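Local coordinates for endonuclease NucS (PDB 5GKE), which cleaves double-stranded DNA as a mismatch restriction endonuclease, a hydrolase that pairs a PH-like N-terminal domain with a PD-(D/E)XK-type nuclease domain, at residues K38-R44 and P101-V107; Q78-V84 and V95-R99. The protein carries 1 engineered substitution. One frame throughout, in Å; residues are numbered along the deposited sequence.

Contact 1 (K38-R44 and P101-V107). With nucleotides of chain D.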
loop_
_atom_site.group_PDB
_atom_site.type_symbol
_atom_site.label_atom_id
_atom_site.label_comp_id
_atom_site.label_asym_id
_atom_site.label_seq_id
_atom_site.Cartn_x
_atom_site.Cartn_y
_atom_site.Cartn_z
ATOM N N LYS A 38 19.551 -10.185 -10.301
ATOM C CA LYS A 38 19.042 -10.984 -9.197
ATOM C C LYS A 38 18.820 -10.048 -8.002
ATOM O O LYS A 38 19.533 -9.047 -7.851
ATOM C CB LYS A 38 20.024 -12.099 -8.827
ATOM C CG LYS A 38 20.235 -13.185 -9.880
ATOM C CD LYS A 38 21.409 -14.046 -9.448
ATOM C CE LYS A 38 21.575 -15.298 -10.284
ATOM N NZ LYS A 38 22.772 -16.047 -9.799
ATOM N N VAL A 39 17.842 -10.348 -7.153
ATOM C CA VAL A 39 17.580 -9.477 -6.016
ATOM C C VAL A 39 17.537 -10.258 -4.701
ATOM O O VAL A 39 16.839 -11.264 -4.565
ATOM C CB VAL A 39 16.266 -8.690 -6.191
ATOM C CG1 VAL A 39 16.087 -7.695 -5.028
ATOM C CG2 VAL A 39 16.274 -7.939 -7.516
ATOM N N HIS A 40 18.298 -9.785 -3.730
ATOM C CA HIS A 40 18.372 -10.456 -2.442
ATOM C C HIS A 40 17.916 -9.445 -1.401
ATOM O O HIS A 40 18.440 -8.333 -1.347
ATOM C CB HIS A 40 19.788 -10.975 -2.182
ATOM C CG HIS A 40 20.448 -11.545 -3.403
ATOM N ND1 HIS A 40 20.143 -12.794 -3.897
ATOM C CD2 HIS A 40 21.379 -11.021 -4.241
ATOM C CE1 HIS A 40 20.862 -13.020 -4.987
ATOM N NE2 HIS A 40 21.616 -11.961 -5.217
ATOM N N TYR A 41 16.891 -9.796 -0.627
ATOM C CA TYR A 41 16.358 -8.869 0.372
ATOM C C TYR A 41 16.335 -9.502 1.770
ATOM O O TYR A 41 15.875 -10.624 1.957
ATOM C CB TYR A 41 14.946 -8.380 -0.030
ATOM C CG TYR A 41 14.158 -7.864 1.150
ATOM C CD1 TYR A 41 14.511 -6.671 1.778
ATOM C CD2 TYR A 41 13.091 -8.593 1.667
ATOM C CE1 TYR A 41 13.822 -6.217 2.887
ATOM C CE2 TYR A 41 12.390 -8.149 2.772
ATOM C CZ TYR A 41 12.759 -6.965 3.387
ATOM O OH TYR A 41 12.046 -6.525 4.485
ATOM N N ASP A 42 16.861 -8.781 2.748
ATOM C CA ASP A 42 16.822 -9.248 4.128
ATOM C C ASP A 42 16.582 -8.106 5.102
ATOM O O ASP A 42 17.353 -7.138 5.150
ATOM C CB ASP A 42 18.115 -9.978 4.484
ATOM C CG ASP A 42 17.996 -10.781 5.786
ATOM O OD1 ASP A 42 16.856 -11.100 6.209
ATOM O OD2 ASP A 42 19.047 -11.093 6.381
ATOM N N GLY A 43 15.578 -8.272 5.953
ATOM C CA GLY A 43 14.980 -7.152 6.657
ATOM C C GLY A 43 13.781 -7.652 7.435
ATOM O O GLY A 43 13.810 -8.746 7.994
ATOM N N ARG A 44 12.755 -6.818 7.526
ATOM C CA ARG A 44 11.495 -7.196 8.141
ATOM C C ARG A 44 11.048 -8.599 7.715
ATOM O O ARG A 44 10.583 -9.412 8.532
ATOM C CB ARG A 44 10.429 -6.156 7.785
ATOM C CG ARG A 44 10.623 -4.830 8.502
ATOM C CD ARG A 44 9.646 -3.794 8.015
ATOM N NE ARG A 44 9.947 -3.421 6.641
ATOM C CZ ARG A 44 9.283 -2.500 5.947
ATOM N NH1 ARG A 44 8.268 -1.845 6.501
ATOM N NH2 ARG A 44 9.634 -2.234 4.697
ATOM N N PRO A 101 13.963 -0.224 10.790
ATOM C CA PRO A 101 14.681 -1.423 11.220
ATOM C C PRO A 101 15.838 -1.712 10.301
ATOM O O PRO A 101 15.973 -1.050 9.271
ATOM C CB PRO A 101 13.630 -2.523 11.117
ATOM C CG PRO A 101 12.711 -2.055 10.032
ATOM C CD PRO A 101 12.724 -0.538 10.061
ATOM N N ARG A 102 16.639 -2.708 10.651
ATOM C CA ARG A 102 17.752 -3.062 9.810
ATOM C C ARG A 102 17.231 -3.815 8.602
ATOM O O ARG A 102 16.589 -4.856 8.738
ATOM C CB ARG A 102 18.780 -3.901 10.563
ATOM C CG ARG A 102 20.195 -3.722 9.993
ATOM C CD ARG A 102 20.989 -5.043 9.912
ATOM N NE ARG A 102 20.237 -6.225 9.444
ATOM C CZ ARG A 102 20.024 -6.559 8.165
ATOM N NH1 ARG A 102 20.468 -5.794 7.176
ATOM N NH2 ARG A 102 19.351 -7.667 7.869
ATOM N N GLU A 103 17.508 -3.269 7.424
ATOM C CA GLU A 103 17.131 -3.899 6.171
ATOM C C GLU A 103 18.210 -3.689 5.113
ATOM O O GLU A 103 18.709 -2.577 4.946
ATOM C CB GLU A 103 15.801 -3.335 5.676
ATOM C CG GLU A 103 14.636 -3.551 6.629
ATOM C CD GLU A 103 13.289 -3.336 5.965
ATOM O OE1 GLU A 103 12.571 -4.341 5.741
ATOM O OE2 GLU A 103 12.950 -2.162 5.677
ATOM N N THR A 104 18.561 -4.750 4.392
ATOM C CA THR A 104 19.424 -4.618 3.229
ATOM C C THR A 104 18.739 -5.164 1.983
ATOM O O THR A 104 18.070 -6.198 2.028
ATOM C CB THR A 104 20.780 -5.329 3.412
ATOM O OG1 THR A 104 20.570 -6.659 3.893
ATOM C CG2 THR A 104 21.635 -4.584 4.391
ATOM N N LEU A 105 18.904 -4.442 0.877
ATOM C CA LEU A 105 18.370 -4.844 -0.412
ATOM C C LEU A 105 19.508 -4.998 -1.421
ATOM O O LEU A 105 20.092 -4.034 -1.819
ATOM C CB LEU A 105 17.353 -3.800 -0.899
ATOM C CG LEU A 105 16.630 -4.093 -2.209
ATOM C CD1 LEU A 105 15.998 -5.469 -2.129
ATOM C CD2 LEU A 105 15.575 -3.040 -2.493
ATOM N N GLU A 106 19.834 -6.193 -1.872
ATOM C CA GLU A 106 20.958 -6.279 -2.800
ATOM C C GLU A 106 20.506 -6.525 -4.226
ATOM O O GLU A 106 19.784 -7.497 -4.501
ATOM C CB GLU A 106 21.927 -7.379 -2.372
ATOM C CG GLU A 106 22.839 -6.977 -1.242
ATOM C CD GLU A 106 23.874 -8.030 -0.932
ATOM O OE1 GLU A 106 23.614 -9.221 -1.212
ATOM O OE2 GLU A 106 24.949 -7.670 -0.408
ATOM N N VAL A 107 20.926 -5.654 -5.143
ATOM C CA VAL A 107 20.614 -5.896 -6.549
ATOM C C VAL A 107 21.876 -6.173 -7.345
ATOM O O VAL A 107 22.665 -5.264 -7.626
ATOM C CB VAL A 107 19.868 -4.721 -7.195
ATOM C CG1 VAL A 107 19.522 -5.056 -8.636
ATOM C CG2 VAL A 107 18.618 -4.400 -6.422
ATOM P P DG D 8 5.011 -8.388 1.933
ATOM O OP1 DG D 8 5.298 -7.847 0.579
ATOM O OP2 DG D 8 4.573 -9.799 2.061
ATOM O "O5'" DG D 8 6.325 -8.185 2.811
ATOM C "C5'" DG D 8 6.342 -8.560 4.172
ATOM C "C4'" DG D 8 7.084 -7.533 4.996
ATOM O "O4'" DG D 8 8.420 -7.390 4.471
ATOM C "C3'" DG D 8 6.475 -6.131 4.979
ATOM O "O3'" DG D 8 6.678 -5.495 6.219
ATOM C "C2'" DG D 8 7.247 -5.429 3.871
ATOM C "C1'" DG D 8 8.621 -6.066 4.002
ATOM N N9 DG D 8 9.321 -6.131 2.730
ATOM C C8 DG D 8 9.073 -7.004 1.701
ATOM N N7 DG D 8 9.840 -6.819 0.670
ATOM C C5 DG D 8 10.646 -5.749 1.036
ATOM C C6 DG D 8 11.673 -5.104 0.319
ATOM O O6 DG D 8 12.083 -5.356 -0.822
ATOM N N1 DG D 8 12.239 -4.063 1.050
ATOM C C2 DG D 8 11.857 -3.693 2.321
ATOM N N2 DG D 8 12.526 -2.670 2.865
ATOM N N3 DG D 8 10.892 -4.292 3.007
ATOM C C4 DG D 8 10.332 -5.309 2.301
ATOM P P DG D 10 6.555 0.056 3.840
ATOM O OP1 DG D 10 7.927 -0.198 3.334
ATOM O OP2 DG D 10 6.312 0.224 5.289
ATOM O "O5'" DG D 10 5.900 1.337 3.143
ATOM C "C5'" DG D 10 5.909 1.465 1.731
ATOM C "C4'" DG D 10 4.997 2.594 1.291
ATOM O "O4'" DG D 10 3.678 2.404 1.850
ATOM C "C3'" DG D 10 5.422 3.992 1.718
ATOM O "O3'" DG D 10 4.990 4.920 0.738
ATOM C "C2'" DG D 10 4.672 4.186 3.031
ATOM C "C1'" DG D 10 3.364 3.470 2.730
ATOM N N9 DG D 10 2.715 2.900 3.906
ATOM C C8 DG D 10 3.208 1.919 4.738
ATOM N N7 DG D 10 2.386 1.595 5.704
ATOM C C5 DG D 10 1.282 2.410 5.491
ATOM C C6 DG D 10 0.071 2.515 6.209
ATOM O O6 DG D 10 -0.282 1.888 7.214
ATOM N N1 DG D 10 -0.776 3.467 5.653
ATOM C C2 DG D 10 -0.486 4.226 4.542
ATOM N N2 DG D 10 -1.426 5.098 4.149
ATOM N N3 DG D 10 0.642 4.134 3.859
ATOM C C4 DG D 10 1.472 3.214 4.384
ATOM P P DT D 9 5.420 -5.165 7.149
ATOM O OP1 DT D 9 5.887 -4.227 8.201
ATOM O OP2 DT D 9 4.792 -6.462 7.478
ATOM O "O5'" DT D 9 4.403 -4.404 6.181
ATOM C "C5'" DT D 9 4.670 -3.073 5.786
ATOM C "C4'" DT D 9 4.359 -2.857 4.314
ATOM O "O4'" DT D 9 3.018 -3.302 4.027
ATOM C "C3'" DT D 9 4.425 -1.405 3.885
ATOM O "O3'" DT D 9 5.669 -1.160 3.310
ATOM C "C2'" DT D 9 3.315 -1.262 2.861
ATOM C "C1'" DT D 9 2.324 -2.340 3.262
ATOM N N1 DT D 9 1.143 -1.857 4.054
ATOM C C2 DT D 9 0.344 -0.842 3.556
ATOM O O2 DT D 9 0.550 -0.278 2.505
ATOM N N3 DT D 9 -0.716 -0.507 4.346
ATOM C C4 DT D 9 -1.074 -1.077 5.551
ATOM O O4 DT D 9 -2.060 -0.708 6.180
ATOM C C5 DT D 9 -0.213 -2.141 6.016
ATOM C C7 DT D 9 -0.507 -2.831 7.325
ATOM C C6 DT D 9 0.839 -2.482 5.250
#

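Contact 2 (Q78-V84 and V95-R99). With nucleotides of chain D.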
loop_
_atom_site.group_PDB
_atom_site.type_symbol
_atom_site.label_atom_id
_atom_site.label_comp_id
_atom_site.label_asym_id
_atom_site.label_seq_id
_atom_site.Cartn_x
_atom_site.Cartn_y
_atom_site.Cartn_z
ATOM N N GLN A 78 13.108 -0.367 -1.232
ATOM C CA GLN A 78 13.345 0.248 0.060
ATOM C C GLN A 78 12.620 1.578 0.088
ATOM O O GLN A 78 12.587 2.282 -0.908
ATOM C CB GLN A 78 14.837 0.452 0.323
ATOM C CG GLN A 78 15.603 -0.800 0.684
ATOM C CD GLN A 78 15.467 -1.173 2.152
ATOM O OE1 GLN A 78 14.359 -1.384 2.652
ATOM N NE2 GLN A 78 16.605 -1.266 2.851
ATOM N N PRO A 79 12.030 1.919 1.233
ATOM C CA PRO A 79 11.358 3.201 1.475
ATOM C C PRO A 79 12.364 4.342 1.694
ATOM O O PRO A 79 13.538 4.060 1.928
ATOM C CB PRO A 79 10.523 2.913 2.727
ATOM C CG PRO A 79 11.267 1.829 3.427
ATOM C CD PRO A 79 11.859 0.977 2.352
ATOM N N PRO A 80 11.915 5.612 1.609
ATOM C CA PRO A 80 12.789 6.783 1.768
ATOM C C PRO A 80 13.696 6.646 2.984
ATOM O O PRO A 80 13.258 6.098 3.979
ATOM C CB PRO A 80 11.804 7.928 2.002
ATOM C CG PRO A 80 10.576 7.509 1.367
ATOM C CD PRO A 80 10.505 6.009 1.471
ATOM N N GLY A 81 14.930 7.125 2.904
ATOM C CA GLY A 81 15.849 7.001 4.015
ATOM C C GLY A 81 16.920 5.932 3.881
ATOM O O GLY A 81 17.946 6.001 4.546
ATOM N N SER A 82 16.699 4.940 3.030
ATOM C CA SER A 82 17.776 4.034 2.693
ATOM C C SER A 82 18.974 4.777 2.123
ATOM O O SER A 82 18.814 5.812 1.481
ATOM C CB SER A 82 17.291 3.005 1.706
ATOM O OG SER A 82 16.157 2.398 2.265
ATOM N N ARG A 83 20.171 4.269 2.416
ATOM C CA ARG A 83 21.410 4.771 1.831
ATOM C C ARG A 83 21.830 3.752 0.815
ATOM O O ARG A 83 21.891 2.571 1.132
ATOM C CB ARG A 83 22.536 4.945 2.853
ATOM C CG ARG A 83 22.366 6.014 3.911
ATOM C CD ARG A 83 23.656 6.110 4.759
ATOM N NE ARG A 83 23.558 7.072 5.859
ATOM C CZ ARG A 83 23.745 8.386 5.728
ATOM N NH1 ARG A 83 24.032 8.910 4.541
ATOM N NH2 ARG A 83 23.635 9.182 6.784
ATOM N N VAL A 84 22.138 4.195 -0.393
ATOM C CA VAL A 84 22.480 3.254 -1.436
ATOM C C VAL A 84 23.917 3.477 -1.868
ATOM O O VAL A 84 24.474 4.566 -1.712
ATOM C CB VAL A 84 21.527 3.387 -2.640
ATOM C CG1 VAL A 84 21.840 4.633 -3.402
ATOM C CG2 VAL A 84 21.632 2.186 -3.545
ATOM N N VAL A 95 23.275 -1.663 -3.357
ATOM C CA VAL A 95 23.082 -2.206 -2.021
ATOM C C VAL A 95 21.959 -1.579 -1.183
ATOM O O VAL A 95 21.138 -2.327 -0.679
ATOM C CB VAL A 95 24.391 -2.228 -1.238
ATOM C CG1 VAL A 95 24.136 -2.569 0.208
ATOM C CG2 VAL A 95 25.280 -3.321 -1.822
ATOM N N SER A 96 21.920 -0.286 -0.910
ATOM C CA SER A 96 20.725 0.187 -0.146
ATOM C C SER A 96 20.478 -0.437 1.263
ATOM O O SER A 96 19.763 -1.439 1.411
ATOM C CB SER A 96 19.444 0.014 -0.959
ATOM O OG SER A 96 18.375 0.670 -0.299
ATOM N N ILE A 97 21.158 0.101 2.266
ATOM C CA ILE A 97 20.946 -0.276 3.661
ATOM C C ILE A 97 19.937 0.635 4.375
ATOM O O ILE A 97 19.890 1.839 4.146
ATOM C CB ILE A 97 22.287 -0.256 4.419
ATOM C CG1 ILE A 97 23.145 -1.439 3.971
ATOM C CG2 ILE A 97 22.079 -0.273 5.927
ATOM C CD1 ILE A 97 24.593 -1.374 4.436
ATOM N N ARG A 98 19.112 0.054 5.235
ATOM C CA ARG A 98 18.193 0.845 6.037
ATOM C C ARG A 98 18.480 0.597 7.511
ATOM O O ARG A 98 18.827 -0.530 7.939
ATOM C CB ARG A 98 16.750 0.490 5.690
ATOM C CG ARG A 98 15.698 1.426 6.202
ATOM C CD ARG A 98 14.323 0.920 5.768
ATOM N NE ARG A 98 13.233 1.586 6.486
ATOM C CZ ARG A 98 12.061 1.017 6.751
ATOM N NH1 ARG A 98 11.839 -0.226 6.356
ATOM N NH2 ARG A 98 11.109 1.684 7.402
ATOM N N ARG A 99 18.363 1.659 8.292
ATOM C CA ARG A 99 18.510 1.533 9.734
ATOM C C ARG A 99 17.147 1.744 10.393
ATOM O O ARG A 99 16.371 2.597 9.958
ATOM C CB ARG A 99 19.536 2.540 10.244
ATOM C CG ARG A 99 20.655 1.938 11.064
ATOM C CD ARG A 99 21.882 2.849 11.030
ATOM N NE ARG A 99 23.113 2.111 11.301
ATOM C CZ ARG A 99 24.326 2.497 10.915
ATOM N NH1 ARG A 99 24.487 3.626 10.229
ATOM N NH2 ARG A 99 25.381 1.748 11.217
ATOM P P DG D 8 5.011 -8.388 1.933
ATOM O OP1 DG D 8 5.298 -7.847 0.579
ATOM O OP2 DG D 8 4.573 -9.799 2.061
ATOM O "O5'" DG D 8 6.325 -8.185 2.811
ATOM C "C5'" DG D 8 6.342 -8.560 4.172
ATOM C "C4'" DG D 8 7.084 -7.533 4.996
ATOM O "O4'" DG D 8 8.420 -7.390 4.471
ATOM C "C3'" DG D 8 6.475 -6.131 4.979
ATOM O "O3'" DG D 8 6.678 -5.495 6.219
ATOM C "C2'" DG D 8 7.247 -5.429 3.871
ATOM C "C1'" DG D 8 8.621 -6.066 4.002
ATOM N N9 DG D 8 9.321 -6.131 2.730
ATOM C C8 DG D 8 9.073 -7.004 1.701
ATOM N N7 DG D 8 9.840 -6.819 0.670
ATOM C C5 DG D 8 10.646 -5.749 1.036
ATOM C C6 DG D 8 11.673 -5.104 0.319
ATOM O O6 DG D 8 12.083 -5.356 -0.822
ATOM N N1 DG D 8 12.239 -4.063 1.050
ATOM C C2 DG D 8 11.857 -3.693 2.321
ATOM N N2 DG D 8 12.526 -2.670 2.865
ATOM N N3 DG D 8 10.892 -4.292 3.007
ATOM C C4 DG D 8 10.332 -5.309 2.301
#

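Contact 1 (K38-R44 and P101-V107)
Tyr41 and Arg44 converge on one carboxylate oxygen, Glu103 OE1, while gripping the DNA. Tyr41 OH donates to Glu103 OE1 at 2.6 Å, the oxygen lying at the ring's edge near the ring plane, and guanine DG8 of chain D lies over one face of that ring. Arg44 adds two N-H groups: its backbone N and its NE, the latter 2.9 Å from Glu103 OE1 in a salt bridge that arrives from above the carboxylate plane. Three donors fix the carboxylate, and Glu103 OE2 accepts N2 of DG8 of chain D at 2.9 Å; its salt bridge to Arg98 is modelled too short to trust. A bend at chi3 (-68°) turns the Arg44 guanidinium toward the nucleic acid: NH2 hydrogen-bonds N3 of DG8 and OP1 of DG10, both of chain D, and Arg44 NH1 hydrogen-bonds OP2 of that DG10 at 3.1 Å. Arginine suits this place because its N-H groups can serve carboxylate, base and phosphate together. Gly43, just before Arg44, fits because a beta carbon would collide with Glu103 OE1. Behind this cluster, Tyr41 CB and Val39 CG1 both pack on Leu105 CD1, each at 3.7 Å, and hydrogen-bonded pairs His40-Glu106 and Asp42-Thr104 set the antiparallel register. Lys239 of the second subunit meets Asp42. The strand pair lies between strands 46-50 and 92-98 of the curled sheet, and strands 64-67 and 76-78 touch the face bearing Leu105.

Contact 2 (Q78-V84 and V95-R99)
The hydroxyl of Ser96 is buried against carbon, not against a polar mate: OG lies 3.3 Å from Ser82 CB and equally close to Gln78 CG, with no hydrogen-bonding partner in the model. A serine is small enough to fit between those two side chains. Just beyond, the backbones form a single antiparallel bridge, with Arg83 N donating to Ile97 O at 3.0 Å and Ile97 N returning the bond to Arg83 O. The type II turn from Pro79 to Ser82 leads into it; Pro80 fills the second position, which suits proline's fixed phi, and Gly81 takes the third, where a side chain would be jammed against the preceding carbonyl. Ser82 OG braces the turn by bonding Pro79 O at 3.1 Å, alongside a weak backbone bond from Ser82 N. Arg98 runs extended from CG to NE, with CG opposite the backbone nitrogen (chi1 -167°), and this carries its guanidinium beneath Pro79, whose CG sits 3.4 Å above the centre of the flat group. Gln78 bends at chi2 (-82°), bringing NE2 within 3.3 Å of Arg98 CB and into a weak bond with Ser96 O. Arg98 NH1 pairs with Glu103 OE2, though modelled implausibly close. An alanine in place of Arg98 is likely to strip Pro79 of the flat surface beneath its ring and leave Glu103 OE2 without that positive mate. With proline over its face and carboxylate at its end, the arginine lies beside guanine DG8 of chain D, consistent with a DNA-facing site; Gln78 OE1 is modelled too close to N2 of that base to trust.

In the fold
Both contacts belong to one curled antiparallel sheet of the PH-like domain, with strands 92-98 and 103-109 as neighbours, and contact 2 nested within contact 1 along the chain. Each is only partly buried. Contact 1 is a regular strand pairing, buried and apolar on the face of Val39 and Leu105, polar on that of His40 and Glu106, and charged at the DNA end; contact 2 ties a turn to a strand with a single bridge and has no salt bridge between its segments. They join through the doubtfully short Arg98-Glu103 salt bridge and Thr104 packing on Ile97. Both reach guanine DG8 of chain D, contact 1 through a stacked ring and several hydrogen bonds, contact 2 beside its N2.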